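Local coordinates for protein YiiM (Escherichia coli, PDB 1O65) that is of unknown function but probably binds molybdenum and acts as an oxidoreductase on nitrogenous compounds, at residues Gln87-Phe96 and Leu135-Ile144. Residues are numbered along the deposited sequence; the frame is centred on the assembly and turned at random.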
# COMPACT_ATOMS: atom_id res chain seq x y z
N GLN A 87 -18.42 -7.76 -14.07
CA GLN A 87 -17.83 -8.54 -13.00
C GLN A 87 -17.72 -7.76 -11.69
O GLN A 87 -16.79 -7.96 -10.91
CB GLN A 87 -16.48 -9.12 -13.40
CG GLN A 87 -15.54 -8.10 -14.05
CD GLN A 87 -15.05 -8.67 -15.37
OE1 GLN A 87 -15.59 -8.15 -16.47
NE2 GLN A 87 -14.25 -9.61 -15.37
N ALA A 88 -18.75 -7.00 -11.37
CA ALA A 88 -18.85 -6.20 -10.18
C ALA A 88 -18.79 -6.99 -8.87
O ALA A 88 -18.37 -6.41 -7.86
CB ALA A 88 -20.14 -5.37 -10.21
N GLU A 89 -19.17 -8.27 -8.87
CA GLU A 89 -19.14 -9.08 -7.67
C GLU A 89 -17.70 -9.35 -7.22
O GLU A 89 -17.51 -9.71 -6.06
CB GLU A 89 -19.77 -10.47 -7.78
CG GLU A 89 -20.63 -10.81 -8.93
CD GLU A 89 -19.88 -10.94 -10.25
OE1 GLU A 89 -19.22 -11.99 -10.42
OE2 GLU A 89 -20.01 -10.01 -11.06
N LEU A 90 -16.76 -9.32 -8.16
CA LEU A 90 -15.37 -9.57 -7.83
C LEU A 90 -14.75 -8.40 -7.08
O LEU A 90 -13.79 -8.60 -6.35
CB LEU A 90 -14.53 -9.78 -9.10
CG LEU A 90 -14.95 -10.92 -10.02
CD1 LEU A 90 -14.11 -10.88 -11.29
CD2 LEU A 90 -14.86 -12.26 -9.30
N PHE A 91 -15.30 -7.20 -7.25
CA PHE A 91 -14.69 -6.03 -6.64
C PHE A 91 -15.18 -5.78 -5.24
O PHE A 91 -15.88 -4.80 -4.96
CB PHE A 91 -14.81 -4.83 -7.59
CG PHE A 91 -14.06 -5.09 -8.88
CD1 PHE A 91 -12.70 -4.90 -8.97
CD2 PHE A 91 -14.73 -5.60 -9.99
CE1 PHE A 91 -12.01 -5.16 -10.14
CE2 PHE A 91 -14.05 -5.86 -11.16
CZ PHE A 91 -12.68 -5.64 -11.25
N VAL A 92 -14.79 -6.65 -4.30
CA VAL A 92 -15.11 -6.56 -2.90
C VAL A 92 -13.86 -6.95 -2.09
O VAL A 92 -13.06 -7.76 -2.58
CB VAL A 92 -16.29 -7.42 -2.45
CG1 VAL A 92 -17.60 -7.03 -3.12
CG2 VAL A 92 -16.07 -8.91 -2.75
N ALA A 93 -13.62 -6.30 -0.97
CA ALA A 93 -12.46 -6.65 -0.14
C ALA A 93 -12.54 -8.13 0.21
O ALA A 93 -13.64 -8.64 0.41
CB ALA A 93 -12.51 -5.77 1.11
N PRO A 94 -11.44 -8.87 0.23
CA PRO A 94 -10.12 -8.32 -0.07
C PRO A 94 -9.59 -8.80 -1.40
O PRO A 94 -8.44 -9.28 -1.50
CB PRO A 94 -9.30 -8.90 1.09
CG PRO A 94 -9.85 -10.30 1.20
CD PRO A 94 -11.32 -10.17 0.95
N ALA A 95 -10.33 -8.55 -2.48
CA ALA A 95 -9.94 -9.01 -3.80
C ALA A 95 -8.53 -8.59 -4.19
O ALA A 95 -7.86 -9.30 -4.94
CB ALA A 95 -10.92 -8.53 -4.86
N PHE A 96 -8.05 -7.44 -3.73
CA PHE A 96 -6.70 -7.01 -4.11
C PHE A 96 -5.63 -7.57 -3.20
O PHE A 96 -4.47 -7.14 -3.34
CB PHE A 96 -6.64 -5.47 -4.18
CG PHE A 96 -7.23 -4.94 -5.47
CD1 PHE A 96 -6.45 -4.84 -6.61
CD2 PHE A 96 -8.56 -4.59 -5.55
CE1 PHE A 96 -6.99 -4.38 -7.79
CE2 PHE A 96 -9.12 -4.13 -6.73
CZ PHE A 96 -8.33 -4.02 -7.85
N LEU A 135 -2.40 -10.16 -10.64
CA LEU A 135 -3.71 -9.54 -10.60
C LEU A 135 -4.48 -9.74 -11.89
O LEU A 135 -5.70 -9.93 -11.87
CB LEU A 135 -3.54 -8.06 -10.29
CG LEU A 135 -3.67 -7.55 -8.85
CD1 LEU A 135 -3.30 -8.57 -7.78
CD2 LEU A 135 -2.73 -6.33 -8.71
N ASN A 136 -3.84 -9.65 -13.06
CA ASN A 136 -4.50 -9.83 -14.33
C ASN A 136 -5.20 -11.17 -14.49
O ASN A 136 -6.18 -11.23 -15.23
CB ASN A 136 -3.53 -9.63 -15.50
CG ASN A 136 -2.98 -8.22 -15.55
OD1 ASN A 136 -3.66 -7.28 -15.12
ND2 ASN A 136 -1.77 -8.08 -16.04
N TYR A 137 -4.72 -12.22 -13.84
CA TYR A 137 -5.32 -13.53 -13.88
C TYR A 137 -6.29 -13.75 -12.72
O TYR A 137 -7.15 -14.62 -12.78
CB TYR A 137 -4.26 -14.64 -13.87
CG TYR A 137 -3.14 -14.45 -14.87
CD1 TYR A 137 -3.39 -14.01 -16.16
CD2 TYR A 137 -1.82 -14.73 -14.53
CE1 TYR A 137 -2.37 -13.82 -17.07
CE2 TYR A 137 -0.80 -14.56 -15.44
CZ TYR A 137 -1.08 -14.10 -16.70
OH TYR A 137 -0.06 -13.92 -17.61
N HIS A 138 -6.18 -12.94 -11.67
CA HIS A 138 -7.06 -13.11 -10.51
C HIS A 138 -8.44 -12.53 -10.76
O HIS A 138 -9.46 -13.08 -10.35
CB HIS A 138 -6.42 -12.49 -9.27
CG HIS A 138 -7.20 -12.70 -8.02
ND1 HIS A 138 -8.24 -11.88 -7.64
CD2 HIS A 138 -7.10 -13.65 -7.06
CE1 HIS A 138 -8.75 -12.30 -6.50
NE2 HIS A 138 -8.07 -13.38 -6.12
N PHE A 139 -8.50 -11.40 -11.45
CA PHE A 139 -9.77 -10.77 -11.78
C PHE A 139 -10.24 -11.14 -13.18
O PHE A 139 -11.29 -10.73 -13.65
CB PHE A 139 -9.63 -9.24 -11.72
CG PHE A 139 -9.37 -8.72 -10.33
CD1 PHE A 139 -10.42 -8.68 -9.42
CD2 PHE A 139 -8.12 -8.29 -9.94
CE1 PHE A 139 -10.21 -8.21 -8.15
CE2 PHE A 139 -7.91 -7.81 -8.67
CZ PHE A 139 -8.95 -7.77 -7.77
N ASP A 140 -9.35 -11.82 -13.91
CA ASP A 140 -9.59 -12.23 -15.27
C ASP A 140 -9.79 -11.01 -16.17
O ASP A 140 -10.63 -10.97 -17.06
CB ASP A 140 -10.81 -13.15 -15.39
CG ASP A 140 -10.60 -14.16 -16.52
OD1 ASP A 140 -9.81 -15.09 -16.25
OD2 ASP A 140 -11.17 -13.99 -17.60
N ILE A 141 -9.06 -9.96 -15.84
CA ILE A 141 -9.05 -8.71 -16.59
C ILE A 141 -7.58 -8.55 -17.01
O ILE A 141 -6.69 -8.31 -16.20
CB ILE A 141 -9.53 -7.51 -15.77
CG1 ILE A 141 -11.04 -7.63 -15.47
CG2 ILE A 141 -9.29 -6.21 -16.54
CD1 ILE A 141 -11.53 -6.70 -14.38
N SER A 142 -7.36 -8.77 -18.30
CA SER A 142 -6.05 -8.78 -18.90
C SER A 142 -5.14 -7.62 -18.57
O SER A 142 -3.91 -7.83 -18.51
CB SER A 142 -6.16 -8.96 -20.42
OG SER A 142 -6.55 -7.75 -21.04
N ASP A 143 -5.65 -6.41 -18.39
CA ASP A 143 -4.82 -5.26 -18.09
C ASP A 143 -5.13 -4.57 -16.77
O ASP A 143 -4.86 -3.37 -16.66
CB ASP A 143 -4.96 -4.24 -19.24
CG ASP A 143 -6.38 -3.72 -19.36
OD1 ASP A 143 -7.30 -4.42 -18.88
OD2 ASP A 143 -6.59 -2.61 -19.90
N ILE A 144 -5.62 -5.28 -15.75
CA ILE A 144 -5.95 -4.64 -14.48
C ILE A 144 -4.70 -4.07 -13.82
O ILE A 144 -4.73 -2.92 -13.36
CB ILE A 144 -6.76 -5.53 -13.55
CG1 ILE A 144 -7.29 -4.80 -12.31
CG2 ILE A 144 -5.95 -6.74 -13.06
CD1 ILE A 144 -8.48 -3.91 -12.53
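The ring of Phe139 comes up against both Phe91 and Phe96, which lie on the same side of its plane, and the three form an aromatic cluster. With CG lying beside the backbone N (chi1 -67°), the ring reaches into the bend of 87-96. Its CZ stands over the centre of one face of Phe96, 3.6 Å above that plane; the two planes meet obliquely, at 43°. Against Phe91 the planes are almost parallel, at 4°, but slid apart with centroids 5.2 Å from each other, and only the margins meet, Phe91 CE1 lying 3.9 Å from Phe139 CD1. The far edge of Phe139 is closed by Ala95, whose CB sits near the ring plane, 3.4 Å from CE1.

Aliphatic groups fill in around the rings. Ile141 approaches Phe91 head-on and sets CD1 at the ring's edge, in plane, 3.5 Å from CZ, while Leu90 CB lies 4.3 Å from Phe139 CD1.

Polar groups add little: no hydrogen bond crosses between the segments. The amide of Gln87 lies over Ile141 CG1, its NE2 3.6 Å from Phe139 O. His138 holds ND1 over the other face of the Phe139 ring; the contact buries this nitrogen, and it has no partner in the model.

Within the MOSC domain, the contact packs the loop between helix 75-83 and strand 100-102 against helix 134-138 and the turn leading into helix 144-151. Trp80 of helix 75-83 meets both Phe91 and Phe96, Tyr72 of strand 69-73 stacks on Phe96, and Met148 of helix 144-151 touches Phe96 and Leu135.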